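Local structure of PROBABLE CHAIN-FATTY-ACID-CoA LIGASE FADD13 (3T5B) at residues W6-R11 / F217-G222; A58-N63 / I84-A89; A75-V80 / P149-G154; G154-L159 / V175-S180; F272-T277 / E296-Y301. The protein is a probable ligase of the AMP-binding enzyme family in the ANL clan, whose chain folds around several beta sheets flanked by helices. All blocks are in the same frame, centred on the assembly; numbering follows the deposited sequence.

Contact 1. Residues W6-R11 / F217-G222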
# COMPACT_ATOMS: atom_id res chain seq x y z
N TRP A 6 6.05 -0.62 -16.26
CA TRP A 6 6.07 -1.60 -17.35
C TRP A 6 5.28 -2.86 -17.00
O TRP A 6 4.78 -3.56 -17.88
CB TRP A 6 7.50 -2.01 -17.70
CG TRP A 6 8.40 -0.88 -18.10
CD1 TRP A 6 8.05 0.40 -18.40
CD2 TRP A 6 9.83 -0.94 -18.22
NE1 TRP A 6 9.16 1.14 -18.71
CE2 TRP A 6 10.27 0.34 -18.60
CE3 TRP A 6 10.78 -1.96 -18.05
CZ2 TRP A 6 11.62 0.64 -18.82
CZ3 TRP A 6 12.12 -1.67 -18.26
CH2 TRP A 6 12.53 -0.38 -18.64
N MET A 7 5.18 -3.16 -15.71
CA MET A 7 4.45 -4.33 -15.28
C MET A 7 2.96 -4.13 -15.56
O MET A 7 2.26 -5.09 -15.89
CB MET A 7 4.66 -4.58 -13.79
CG MET A 7 3.88 -5.76 -13.27
SD MET A 7 3.95 -5.86 -11.48
CE MET A 7 2.60 -4.76 -11.02
N LEU A 8 2.50 -2.90 -15.41
CA LEU A 8 1.10 -2.58 -15.66
C LEU A 8 0.81 -2.79 -17.14
O LEU A 8 -0.26 -3.27 -17.50
CB LEU A 8 0.82 -1.13 -15.28
CG LEU A 8 -0.62 -0.68 -15.03
CD1 LEU A 8 -1.12 0.14 -16.18
CD2 LEU A 8 -1.50 -1.89 -14.80
N ARG A 9 1.78 -2.45 -17.97
CA ARG A 9 1.66 -2.58 -19.42
C ARG A 9 1.65 -4.05 -19.85
O ARG A 9 0.90 -4.43 -20.75
CB ARG A 9 2.83 -1.86 -20.10
CG ARG A 9 2.85 -2.02 -21.60
CD ARG A 9 4.20 -1.60 -22.15
NE ARG A 9 5.24 -2.52 -21.70
CZ ARG A 9 6.53 -2.21 -21.66
NH1 ARG A 9 6.94 -1.00 -22.03
NH2 ARG A 9 7.41 -3.11 -21.23
N GLN A 10 2.47 -4.87 -19.21
CA GLN A 10 2.51 -6.29 -19.55
C GLN A 10 1.22 -6.97 -19.08
O GLN A 10 0.74 -7.90 -19.73
CB GLN A 10 3.75 -6.93 -18.93
CG GLN A 10 5.00 -6.18 -19.38
CD GLN A 10 6.27 -6.55 -18.63
OE1 GLN A 10 6.28 -6.67 -17.41
NE2 GLN A 10 7.35 -6.70 -19.37
N ARG A 11 0.64 -6.48 -17.99
CA ARG A 11 -0.61 -7.04 -17.49
C ARG A 11 -1.70 -6.69 -18.50
O ARG A 11 -2.62 -7.47 -18.74
CB ARG A 11 -0.98 -6.43 -16.14
CG ARG A 11 -2.37 -6.82 -15.65
CD ARG A 11 -2.36 -8.16 -14.95
NE ARG A 11 -2.29 -9.29 -15.86
CZ ARG A 11 -1.83 -10.50 -15.52
NH1 ARG A 11 -1.39 -10.72 -14.29
NH2 ARG A 11 -1.83 -11.48 -16.41
N PHE A 217 0.34 -5.64 -6.41
CA PHE A 217 0.31 -7.07 -6.65
C PHE A 217 -0.99 -7.52 -7.26
O PHE A 217 -1.10 -8.64 -7.75
CB PHE A 217 0.70 -7.87 -5.38
CG PHE A 217 -0.42 -8.16 -4.42
CD1 PHE A 217 -1.38 -9.12 -4.71
CD2 PHE A 217 -0.46 -7.54 -3.18
CE1 PHE A 217 -2.35 -9.47 -3.78
CE2 PHE A 217 -1.43 -7.88 -2.23
CZ PHE A 217 -2.38 -8.85 -2.53
N SER A 218 -1.98 -6.64 -7.27
CA SER A 218 -3.24 -6.98 -7.91
C SER A 218 -2.92 -6.97 -9.40
O SER A 218 -3.37 -7.83 -10.14
CB SER A 218 -4.31 -5.93 -7.61
OG SER A 218 -4.86 -6.14 -6.33
N ALA A 219 -2.12 -6.01 -9.82
CA ALA A 219 -1.74 -5.91 -11.22
C ALA A 219 -0.78 -7.03 -11.61
O ALA A 219 -0.87 -7.55 -12.71
CB ALA A 219 -1.11 -4.54 -11.49
N MET A 220 0.12 -7.40 -10.70
CA MET A 220 1.09 -8.47 -10.96
C MET A 220 0.42 -9.82 -11.19
O MET A 220 0.86 -10.60 -12.04
CB MET A 220 2.06 -8.58 -9.77
CG MET A 220 3.16 -9.62 -9.94
SD MET A 220 4.33 -9.71 -8.54
CE MET A 220 5.27 -8.18 -8.74
N ARG A 221 -0.64 -10.11 -10.44
CA ARG A 221 -1.34 -11.38 -10.55
C ARG A 221 -2.55 -11.34 -11.48
O ARG A 221 -3.08 -12.38 -11.89
CB ARG A 221 -1.79 -11.82 -9.15
CG ARG A 221 -2.64 -13.10 -9.06
CD ARG A 221 -1.90 -14.36 -9.53
NE ARG A 221 -1.89 -14.47 -10.99
CZ ARG A 221 -1.42 -15.51 -11.66
NH1 ARG A 221 -0.92 -16.56 -11.01
NH2 ARG A 221 -1.45 -15.52 -12.99
N GLY A 222 -2.99 -10.13 -11.83
CA GLY A 222 -4.16 -9.99 -12.68
C GLY A 222 -5.41 -10.17 -11.84
O GLY A 222 -6.25 -11.05 -12.09
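Two helices of the AMP-binding enzyme fold pack here: M7, L8 and R11 of helix 4-14 lie against A219, M220 and G222 at the C-terminal end of helix 209-221. The short axes come within 9.0 Å at 39°, and small A219 lets the helices approach: its methyl CB takes M7 CE at 3.7 Å, with L8 CD2 a looser neighbour at 4.3 Å. M7 starts out extended, CG anti to the backbone N (chi1 178°), and bends only at its last torsion, which lays CE over the backbone of the partner helix, 3.6 Å from M220 N. Its sulfur meets M220 CB at 3.7 Å, the two thioether chains crossing at about a right angle; such flexible chains can shape themselves to an uneven helix surface. R11 bends twice along its chain and brings its guanidinium near the end of helix 209-221, where G222 breaks the helix with positive phi. The exact placing of this side chain is doubtful, because it runs too close to A219 O in the model; a positive group would probably still be welcome near a helix C terminus. R11 NH2 makes a weak hydrogen bond to S15 OG. Helix 32-48 and Y72 of helix 65-77 cover L8, while H182, A185 and S186 of helix 178-191 touch M220.

Contact 2. Residues A58-N63 / I84-A89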
# COMPACT_ATOMS: atom_id res chain seq x y z
N ALA A 58 3.22 14.89 -5.36
CA ALA A 58 2.42 14.54 -4.19
C ALA A 58 0.97 14.23 -4.56
O ALA A 58 0.40 14.89 -5.42
CB ALA A 58 2.48 15.66 -3.17
N LEU A 59 0.39 13.23 -3.91
CA LEU A 59 -1.01 12.84 -4.14
C LEU A 59 -1.81 12.95 -2.83
O LEU A 59 -1.57 12.20 -1.88
CB LEU A 59 -1.08 11.41 -4.69
CG LEU A 59 -0.19 11.12 -5.90
CD1 LEU A 59 -0.34 9.67 -6.33
CD2 LEU A 59 -0.54 12.06 -7.04
N LEU A 60 -2.75 13.89 -2.80
CA LEU A 60 -3.61 14.14 -1.64
C LEU A 60 -5.03 13.97 -2.15
O LEU A 60 -5.68 14.94 -2.55
CB LEU A 60 -3.42 15.58 -1.15
CG LEU A 60 -2.99 15.88 0.28
CD1 LEU A 60 -2.91 17.39 0.47
CD2 LEU A 60 -3.97 15.28 1.27
N MET A 61 -5.54 12.74 -2.12
CA MET A 61 -6.87 12.52 -2.66
C MET A 61 -7.55 11.25 -2.17
O MET A 61 -6.92 10.40 -1.53
CB MET A 61 -6.78 12.47 -4.18
CG MET A 61 -5.94 11.30 -4.67
SD MET A 61 -5.63 11.40 -6.42
CE MET A 61 -4.17 12.40 -6.39
N PRO A 62 -8.86 11.11 -2.47
CA PRO A 62 -9.63 9.94 -2.06
C PRO A 62 -9.17 8.77 -2.92
O PRO A 62 -8.60 8.98 -4.00
CB PRO A 62 -11.08 10.32 -2.40
CG PRO A 62 -11.06 11.83 -2.47
CD PRO A 62 -9.74 12.09 -3.14
N ASN A 63 -9.40 7.55 -2.46
CA ASN A 63 -9.03 6.40 -3.25
C ASN A 63 -9.77 6.53 -4.57
O ASN A 63 -10.94 6.94 -4.59
CB ASN A 63 -9.43 5.12 -2.54
CG ASN A 63 -8.55 4.83 -1.35
OD1 ASN A 63 -7.64 5.60 -1.02
ND2 ASN A 63 -8.81 3.72 -0.68
N ILE A 84 -0.16 11.21 0.44
CA ILE A 84 -0.33 11.79 1.76
C ILE A 84 -1.67 11.53 2.41
O ILE A 84 -2.71 11.43 1.74
CB ILE A 84 -0.07 13.30 1.72
CG1 ILE A 84 1.31 13.57 1.13
CG2 ILE A 84 -0.14 13.87 3.12
CD1 ILE A 84 1.62 15.02 0.93
N ASN A 85 -1.64 11.41 3.73
CA ASN A 85 -2.83 11.18 4.52
C ASN A 85 -3.73 12.40 4.31
O ASN A 85 -3.28 13.54 4.43
CB ASN A 85 -2.46 11.07 6.00
CG ASN A 85 -3.58 10.49 6.85
OD1 ASN A 85 -4.73 10.90 6.74
ND2 ASN A 85 -3.23 9.54 7.71
N THR A 86 -4.99 12.16 3.98
CA THR A 86 -5.93 13.24 3.76
C THR A 86 -6.61 13.65 5.06
O THR A 86 -7.54 14.46 5.06
CB THR A 86 -7.02 12.82 2.76
OG1 THR A 86 -7.61 11.59 3.19
CG2 THR A 86 -6.43 12.65 1.37
N ARG A 87 -6.14 13.10 6.17
CA ARG A 87 -6.73 13.39 7.47
C ARG A 87 -5.91 14.38 8.29
O ARG A 87 -6.42 14.97 9.25
CB ARG A 87 -6.91 12.10 8.28
CG ARG A 87 -7.66 11.00 7.55
CD ARG A 87 -9.17 11.20 7.61
NE ARG A 87 -9.57 12.54 7.21
CZ ARG A 87 -10.83 12.91 7.02
NH1 ARG A 87 -11.81 12.04 7.18
NH2 ARG A 87 -11.11 14.16 6.67
N LEU A 88 -4.65 14.57 7.94
CA LEU A 88 -3.83 15.51 8.70
C LEU A 88 -4.07 16.97 8.35
O LEU A 88 -4.57 17.30 7.27
CB LEU A 88 -2.35 15.14 8.58
CG LEU A 88 -1.84 14.52 7.29
CD1 LEU A 88 -2.02 15.52 6.19
CD2 LEU A 88 -0.37 14.13 7.43
N ALA A 89 -3.74 17.84 9.30
CA ALA A 89 -3.92 19.28 9.15
C ALA A 89 -2.92 19.88 8.16
O ALA A 89 -1.88 19.30 7.87
CB ALA A 89 -3.79 19.95 10.50
O HOH W 1 -3.89 10.61 -0.67
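The flat groups that meet between L59 and I84 are peptide units, not rings. I84 N gives a hydrogen bond to L59 O over 2.9 Å, nearly straight at 165°, the donor lying 22° out of the plane of the L59 carbonyl. A water continues this pairing where the strand gives out: it accepts from M61 N at 3.1 Å and can donate to I84 O at 2.8 Å and to L59 O, with more acceptors around it than it has protons to give, so its bonds are probably shared. Branched apolar chains fill the rest. L60 CG sits 4.2 Å from I84 CB, and L60 CD2 reaches T86 CG2 at 3.6 Å as the two side chains slide past each other in opposite directions. T86 turns its methyl toward the strand because CG2 lies anti to its carbonyl carbon (OG1 at chi1 53°). Farther round, N85 OD1 accepts from R87 N at 2.7 Å, an Asx turn that suits asparagine and bends the chain toward helix 90-100, which also covers L60 and I84. The whole is the exit of a beta-alpha-beta unit, in which strand 56-60, helix 65-77 and strand 80-83 place neighbouring parallel strands in a four-stranded sheet.

Contact 3. Residues A75-V80 / P149-G154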
# COMPACT_ATOMS: atom_id res chain seq x y z
N ALA A 75 5.58 6.00 -12.24
CA ALA A 75 6.47 4.85 -12.31
C ALA A 75 7.10 4.72 -13.70
O ALA A 75 8.29 4.46 -13.82
CB ALA A 75 5.69 3.58 -11.99
N LYS A 76 6.28 4.89 -14.74
CA LYS A 76 6.77 4.80 -16.11
C LYS A 76 7.71 5.95 -16.49
O LYS A 76 8.47 5.85 -17.45
CB LYS A 76 5.58 4.77 -17.09
CG LYS A 76 4.71 3.54 -16.96
CD LYS A 76 3.68 3.45 -18.08
CE LYS A 76 2.94 2.12 -18.02
NZ LYS A 76 1.84 2.02 -19.03
N LEU A 77 7.65 7.03 -15.73
CA LEU A 77 8.48 8.20 -16.00
C LEU A 77 9.74 8.17 -15.17
O LEU A 77 10.69 8.90 -15.46
CB LEU A 77 7.71 9.47 -15.63
CG LEU A 77 7.32 10.47 -16.72
CD1 LEU A 77 7.01 9.80 -18.03
CD2 LEU A 77 6.12 11.24 -16.20
N GLY A 78 9.74 7.33 -14.14
CA GLY A 78 10.89 7.25 -13.26
C GLY A 78 10.72 8.32 -12.19
O GLY A 78 11.67 8.67 -11.48
N ALA A 79 9.49 8.84 -12.10
CA ALA A 79 9.14 9.86 -11.12
C ALA A 79 8.79 9.22 -9.79
O ALA A 79 8.58 8.00 -9.71
CB ALA A 79 7.96 10.68 -11.63
N VAL A 80 8.70 10.04 -8.75
CA VAL A 80 8.43 9.55 -7.42
C VAL A 80 7.16 10.10 -6.81
O VAL A 80 7.02 11.31 -6.63
CB VAL A 80 9.59 9.88 -6.47
CG1 VAL A 80 9.37 9.22 -5.11
CG2 VAL A 80 10.91 9.44 -7.08
N PRO A 149 5.20 5.66 -22.49
CA PRO A 149 6.36 6.55 -22.37
C PRO A 149 7.61 5.70 -22.63
O PRO A 149 7.61 4.50 -22.37
CB PRO A 149 6.31 7.00 -20.92
CG PRO A 149 4.87 6.89 -20.57
CD PRO A 149 4.45 5.61 -21.22
N ALA A 150 8.66 6.31 -23.16
CA ALA A 150 9.88 5.57 -23.41
C ALA A 150 10.96 6.13 -22.48
O ALA A 150 11.71 7.02 -22.86
CB ALA A 150 10.29 5.73 -24.86
N VAL A 151 11.04 5.59 -21.27
CA VAL A 151 12.03 6.06 -20.31
C VAL A 151 12.75 4.89 -19.65
O VAL A 151 12.12 4.06 -19.02
CB VAL A 151 11.38 6.95 -19.21
CG1 VAL A 151 12.45 7.58 -18.32
CG2 VAL A 151 10.52 8.03 -19.87
N GLU A 152 14.06 4.83 -19.83
CA GLU A 152 14.89 3.77 -19.25
C GLU A 152 15.04 4.04 -17.75
O GLU A 152 15.89 4.84 -17.34
CB GLU A 152 16.25 3.77 -19.94
CG GLU A 152 17.15 2.57 -19.64
CD GLU A 152 17.56 2.49 -18.18
OE1 GLU A 152 18.04 3.50 -17.62
OE2 GLU A 152 17.42 1.39 -17.59
N CYS A 153 14.22 3.38 -16.94
CA CYS A 153 14.26 3.59 -15.49
C CYS A 153 13.62 2.43 -14.73
O CYS A 153 12.88 1.63 -15.30
CB CYS A 153 13.52 4.89 -15.15
SG CYS A 153 11.76 4.78 -15.54
N GLY A 154 13.89 2.35 -13.44
CA GLY A 154 13.34 1.28 -12.64
C GLY A 154 14.40 0.75 -11.70
O GLY A 154 15.29 1.49 -11.29
O HOH W 2 9.12 3.68 -19.01
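P149, in the loop that leads to strand 158-163, packs its ring on K76 and L77 at the C-terminal end of helix 65-77, just before the helix closes in a Schellman motif at G78. The rigid, puckered pyrrolidine offers apolar CH2 groups: P149 CD touches K76 CD at 3.9 Å, the two chains meeting at a slant, while P149 CB faces L77 CD1 at 4.1 Å. K76 is long enough to give P149 its methylenes and still send NZ onward to a salt bridge with E148 and to N36 and N40 of helix 32-48. Two residues on, V151 lays its branches on the last carbonyls of the helix. V151 CB is 3.6 Å from K76 O, and CG1, anti to its own backbone N (chi1 -173°), is equally close to L77 O. Helix-end carbonyls lack the usual partners farther along the helix, and a water meets one of them, donating to K76 O at 2.8 Å and to V151 O at 3.0 Å, so that it ties helix end and loop together. C153 meets G78, whose positive phi (87°) and missing side chain let the loop settle directly on the backbone. The thiol, placed between its own backbone N and carbonyl carbon, brings C153 SG to 3.5 Å from G78 CA.

Contact 4. Residues G154-L159 / V175-S180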
# COMPACT_ATOMS: atom_id res chain seq x y z
N GLY A 154 13.89 2.35 -13.44
CA GLY A 154 13.34 1.28 -12.64
C GLY A 154 14.40 0.75 -11.70
O GLY A 154 15.29 1.49 -11.29
N GLY A 155 14.32 -0.54 -11.36
CA GLY A 155 15.29 -1.12 -10.46
C GLY A 155 15.39 -0.36 -9.15
O GLY A 155 14.42 -0.25 -8.40
N ASP A 156 16.58 0.17 -8.88
CA ASP A 156 16.84 0.91 -7.65
C ASP A 156 16.40 2.38 -7.68
O ASP A 156 16.57 3.09 -6.69
CB ASP A 156 18.33 0.82 -7.31
CG ASP A 156 18.59 0.99 -5.83
OD1 ASP A 156 19.27 1.97 -5.44
OD2 ASP A 156 18.12 0.13 -5.04
N ASP A 157 15.84 2.84 -8.80
CA ASP A 157 15.38 4.23 -8.86
C ASP A 157 14.24 4.42 -7.85
O ASP A 157 13.42 3.52 -7.63
CB ASP A 157 14.85 4.58 -10.25
CG ASP A 157 15.93 4.53 -11.33
OD1 ASP A 157 17.12 4.77 -11.01
OD2 ASP A 157 15.57 4.28 -12.50
N ASN A 158 14.20 5.59 -7.22
CA ASN A 158 13.15 5.86 -6.25
C ASN A 158 11.81 5.81 -6.95
O ASN A 158 11.70 6.19 -8.12
CB ASN A 158 13.33 7.23 -5.60
CG ASN A 158 14.59 7.34 -4.79
OD1 ASN A 158 15.13 6.34 -4.32
ND2 ASN A 158 15.06 8.56 -4.62
N LEU A 159 10.80 5.35 -6.23
CA LEU A 159 9.44 5.26 -6.76
C LEU A 159 8.45 5.90 -5.77
O LEU A 159 7.57 6.68 -6.17
CB LEU A 159 9.07 3.79 -6.99
CG LEU A 159 8.03 3.44 -8.07
CD1 LEU A 159 7.46 2.07 -7.74
CD2 LEU A 159 6.92 4.45 -8.16
N VAL A 175 11.68 5.87 1.74
CA VAL A 175 11.82 5.80 0.29
C VAL A 175 11.81 4.35 -0.20
O VAL A 175 12.57 3.51 0.30
CB VAL A 175 13.12 6.51 -0.22
CG1 VAL A 175 13.52 7.62 0.76
CG2 VAL A 175 14.23 5.52 -0.42
N HIS A 176 10.93 4.06 -1.16
CA HIS A 176 10.82 2.73 -1.74
C HIS A 176 11.14 2.82 -3.23
O HIS A 176 10.92 3.85 -3.87
CB HIS A 176 9.44 2.13 -1.48
CG HIS A 176 9.36 1.36 -0.20
ND1 HIS A 176 10.07 0.20 0.01
CD2 HIS A 176 8.72 1.62 0.97
CE1 HIS A 176 9.88 -0.22 1.25
NE2 HIS A 176 9.07 0.63 1.85
N THR A 177 11.68 1.75 -3.78
CA THR A 177 12.07 1.72 -5.18
C THR A 177 11.21 0.74 -5.97
O THR A 177 10.38 0.04 -5.40
CB THR A 177 13.53 1.24 -5.33
OG1 THR A 177 13.65 -0.08 -4.81
CG2 THR A 177 14.50 2.16 -4.58
N HIS A 178 11.43 0.71 -7.28
CA HIS A 178 10.71 -0.20 -8.14
C HIS A 178 10.95 -1.65 -7.68
O HIS A 178 10.02 -2.46 -7.69
CB HIS A 178 11.16 -0.01 -9.58
CG HIS A 178 10.67 1.26 -10.20
ND1 HIS A 178 9.67 1.28 -11.16
CD2 HIS A 178 10.99 2.56 -9.96
CE1 HIS A 178 9.40 2.54 -11.48
NE2 HIS A 178 10.19 3.33 -10.77
N GLU A 179 12.18 -1.96 -7.28
CA GLU A 179 12.54 -3.31 -6.83
C GLU A 179 11.95 -3.71 -5.48
O GLU A 179 11.40 -4.80 -5.34
CB GLU A 179 14.06 -3.46 -6.75
CG GLU A 179 14.63 -4.54 -7.65
CD GLU A 179 13.97 -5.91 -7.48
OE1 GLU A 179 13.49 -6.45 -8.49
OE2 GLU A 179 13.93 -6.44 -6.35
N SER A 180 12.06 -2.84 -4.47
CA SER A 180 11.53 -3.18 -3.16
C SER A 180 10.02 -3.36 -3.23
O SER A 180 9.46 -4.23 -2.56
CB SER A 180 11.90 -2.13 -2.10
OG SER A 180 11.15 -0.93 -2.24
O HOH W 3 16.09 -1.33 -4.47
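H178 and L159 cross at about a right angle where a beta hairpin, strands 158-163 and 173-177, runs into helix 178-191. The imidazole is sandwiched: G154 CA lies over one face, 3.8 Å from the ring centroid, and L159 CG over the other at 3.6 Å, both CH-pi contacts. Glycine suits the first place because, with no side chain in the way, its CA can bring a C-H over the ring face. D157 O sits at the ring edge, in plane, and H178 ND1 accepts from I4 N, which fixes the ring's rotation. L159 N bonds H176 O at 2.8 Å, in the carbonyl plane, beside the non-hydrogen-bonded pair N158-T177. The segment before the strand is a type II' turn from G154 to D157, in which G155 takes positive phi and G155 O accepts from E179 N at 3.0 Å, at the open start of the helix. T177 caps that start: its OG1 accepts from S180 N, and S180 OG in turn accepts from T177 N at 3.1 Å, a capping box. T177 CG2 is anti to its carbonyl carbon (OG1 at chi1 61°) and leans on the turn backbone. T177 OG1 also meets a water at 2.8 Å, and that water donates to D156 OD2 at 2.6 Å.

Contact 5. Residues F272-T277 / E296-Y301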
# COMPACT_ATOMS: atom_id res chain seq x y z
N PHE A 272 -16.32 -15.41 -1.40
CA PHE A 272 -15.38 -14.88 -0.41
C PHE A 272 -14.59 -15.98 0.29
O PHE A 272 -15.16 -16.86 0.92
CB PHE A 272 -16.07 -14.01 0.64
CG PHE A 272 -15.12 -13.09 1.34
CD1 PHE A 272 -14.69 -11.91 0.71
CD2 PHE A 272 -14.59 -13.42 2.58
CE1 PHE A 272 -13.74 -11.08 1.32
CE2 PHE A 272 -13.64 -12.60 3.20
CZ PHE A 272 -13.21 -11.43 2.57
N ARG A 273 -13.27 -15.89 0.21
CA ARG A 273 -12.41 -16.92 0.80
C ARG A 273 -11.72 -16.59 2.12
O ARG A 273 -11.60 -17.46 2.98
CB ARG A 273 -11.35 -17.34 -0.23
CG ARG A 273 -11.65 -18.64 -0.94
CD ARG A 273 -11.22 -18.58 -2.40
NE ARG A 273 -9.87 -18.03 -2.55
CZ ARG A 273 -9.49 -17.33 -3.61
NH1 ARG A 273 -10.35 -17.10 -4.60
NH2 ARG A 273 -8.26 -16.84 -3.69
N TYR A 274 -11.26 -15.35 2.28
CA TYR A 274 -10.56 -14.99 3.50
C TYR A 274 -10.23 -13.51 3.61
O TYR A 274 -10.19 -12.78 2.61
CB TYR A 274 -9.24 -15.76 3.60
CG TYR A 274 -8.29 -15.45 2.46
CD1 TYR A 274 -8.39 -16.12 1.24
CD2 TYR A 274 -7.28 -14.50 2.61
CE1 TYR A 274 -7.52 -15.84 0.20
CE2 TYR A 274 -6.40 -14.21 1.56
CZ TYR A 274 -6.52 -14.89 0.37
OH TYR A 274 -5.65 -14.63 -0.66
N PHE A 275 -9.98 -13.08 4.85
CA PHE A 275 -9.62 -11.70 5.12
C PHE A 275 -8.13 -11.67 5.41
O PHE A 275 -7.58 -12.64 5.93
CB PHE A 275 -10.34 -11.17 6.37
CG PHE A 275 -11.77 -10.76 6.14
CD1 PHE A 275 -12.82 -11.65 6.39
CD2 PHE A 275 -12.08 -9.47 5.71
CE1 PHE A 275 -14.16 -11.25 6.21
CE2 PHE A 275 -13.41 -9.06 5.53
CZ PHE A 275 -14.45 -9.95 5.78
N ILE A 276 -7.47 -10.58 5.03
CA ILE A 276 -6.05 -10.43 5.32
C ILE A 276 -6.02 -9.38 6.43
O ILE A 276 -6.44 -8.25 6.22
CB ILE A 276 -5.26 -9.91 4.12
CG1 ILE A 276 -5.49 -10.82 2.91
CG2 ILE A 276 -3.78 -9.87 4.49
CD1 ILE A 276 -4.72 -10.40 1.66
N THR A 277 -5.52 -9.75 7.60
CA THR A 277 -5.46 -8.85 8.75
C THR A 277 -4.08 -8.28 9.07
O THR A 277 -3.07 -8.98 8.98
CB THR A 277 -5.98 -9.56 10.01
OG1 THR A 277 -7.36 -9.89 9.84
CG2 THR A 277 -5.82 -8.67 11.23
N GLU A 296 -11.80 -17.95 6.25
CA GLU A 296 -10.60 -17.97 7.07
C GLU A 296 -9.91 -16.62 7.13
O GLU A 296 -10.28 -15.68 6.42
CB GLU A 296 -9.63 -19.07 6.59
CG GLU A 296 -9.46 -19.19 5.10
CD GLU A 296 -8.64 -20.42 4.73
OE1 GLU A 296 -9.11 -21.54 5.00
OE2 GLU A 296 -7.53 -20.26 4.17
N VAL A 297 -8.92 -16.50 8.01
CA VAL A 297 -8.20 -15.25 8.18
C VAL A 297 -6.70 -15.51 8.36
O VAL A 297 -6.29 -16.46 9.02
CB VAL A 297 -8.72 -14.47 9.42
CG1 VAL A 297 -8.07 -13.10 9.49
CG2 VAL A 297 -10.23 -14.32 9.35
N VAL A 298 -5.88 -14.66 7.74
CA VAL A 298 -4.44 -14.78 7.88
C VAL A 298 -3.96 -13.43 8.37
O VAL A 298 -4.45 -12.39 7.91
CB VAL A 298 -3.78 -15.14 6.54
CG1 VAL A 298 -4.17 -16.57 6.16
CG2 VAL A 298 -4.19 -14.16 5.46
N GLN A 299 -3.02 -13.44 9.29
CA GLN A 299 -2.54 -12.19 9.86
C GLN A 299 -1.05 -11.95 9.70
O GLN A 299 -0.24 -12.87 9.76
CB GLN A 299 -2.94 -12.12 11.33
CG GLN A 299 -3.05 -13.49 11.96
CD GLN A 299 -3.93 -13.48 13.20
OE1 GLN A 299 -4.49 -14.51 13.57
NE2 GLN A 299 -4.04 -12.33 13.85
N GLY A 300 -0.69 -10.69 9.51
CA GLY A 300 0.70 -10.36 9.34
C GLY A 300 1.20 -9.15 10.07
O GLY A 300 0.45 -8.31 10.56
N TYR A 301 2.52 -9.09 10.15
CA TYR A 301 3.24 -8.01 10.78
C TYR A 301 4.08 -7.38 9.67
O TYR A 301 4.75 -8.08 8.91
CB TYR A 301 4.14 -8.57 11.89
CG TYR A 301 5.24 -7.64 12.34
CD1 TYR A 301 4.95 -6.49 13.07
CD2 TYR A 301 6.57 -7.94 12.07
CE1 TYR A 301 5.97 -5.67 13.53
CE2 TYR A 301 7.60 -7.12 12.52
CZ TYR A 301 7.30 -5.99 13.24
OH TYR A 301 8.32 -5.21 13.71
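Backbone hydrogen bonds dominate between Y274-T277 and E296-G300, two parallel strands whose axes run 4.7 Å apart at 19°. E296 O receives F275 N at 3.1 Å, F275 O takes V298 N, V298 O takes T277 N at 2.9 Å and a nearly straight 177°, and T277 O takes G300 N at 3.0 Å. At the start, the bond from E296 N to R273 O is weak. CA-H...O contacts add to this, V297 CA lying 3.5 Å from F275 O and Q299 CA a similar distance from T277 O. Apolar packing sorts by face. On the one bearing Y274, I276, E296 and V298, V298 CG2 meets Y274 CD2 at 4.2 Å and I276 CG1 a little farther off; beta-branched residues suit such extended chain. On the other, F275 CB is 4.3 Å from V297 CG1, and the F275 ring carries F272 CZ over its centre; Y290 and helix 252-258 also touch F275. T277 packs here too: with OG1 anti to its carbonyl carbon (chi1 -64°), that oxygen lies 3.3 Å from V297 CG1, buried and without a polar partner in the model. R273 sends its charge elsewhere, to a salt bridge with D198. Helix 284-291 links the two strands, a beta-alpha-beta unit within the large mixed sheet, whose next strands are 247-250 and 310-313.

From the N terminus, contact 1 opens at helix 4-14 and closes only at helix 209-221, so contacts 2, 3 and 4 all fall within its span. Contacts 2 and 3 cross: their segments alternate as strand 56-60, the end of helix 65-77, the loop after strand 80-83, and the loop 149-154, which binds the four-stranded parallel sheet's crossover helix to later chain. Contact 4 takes over at the shared G154 and closes a short hairpin; it touches contact 3 where A75 meets H178. W6 brings contact 1 against contact 3 as well. Contact 5 follows in series and closes the beta-alpha-beta loop through helix 284-291 on the large mixed sheet, its centre about 34 Å from that of contact 3.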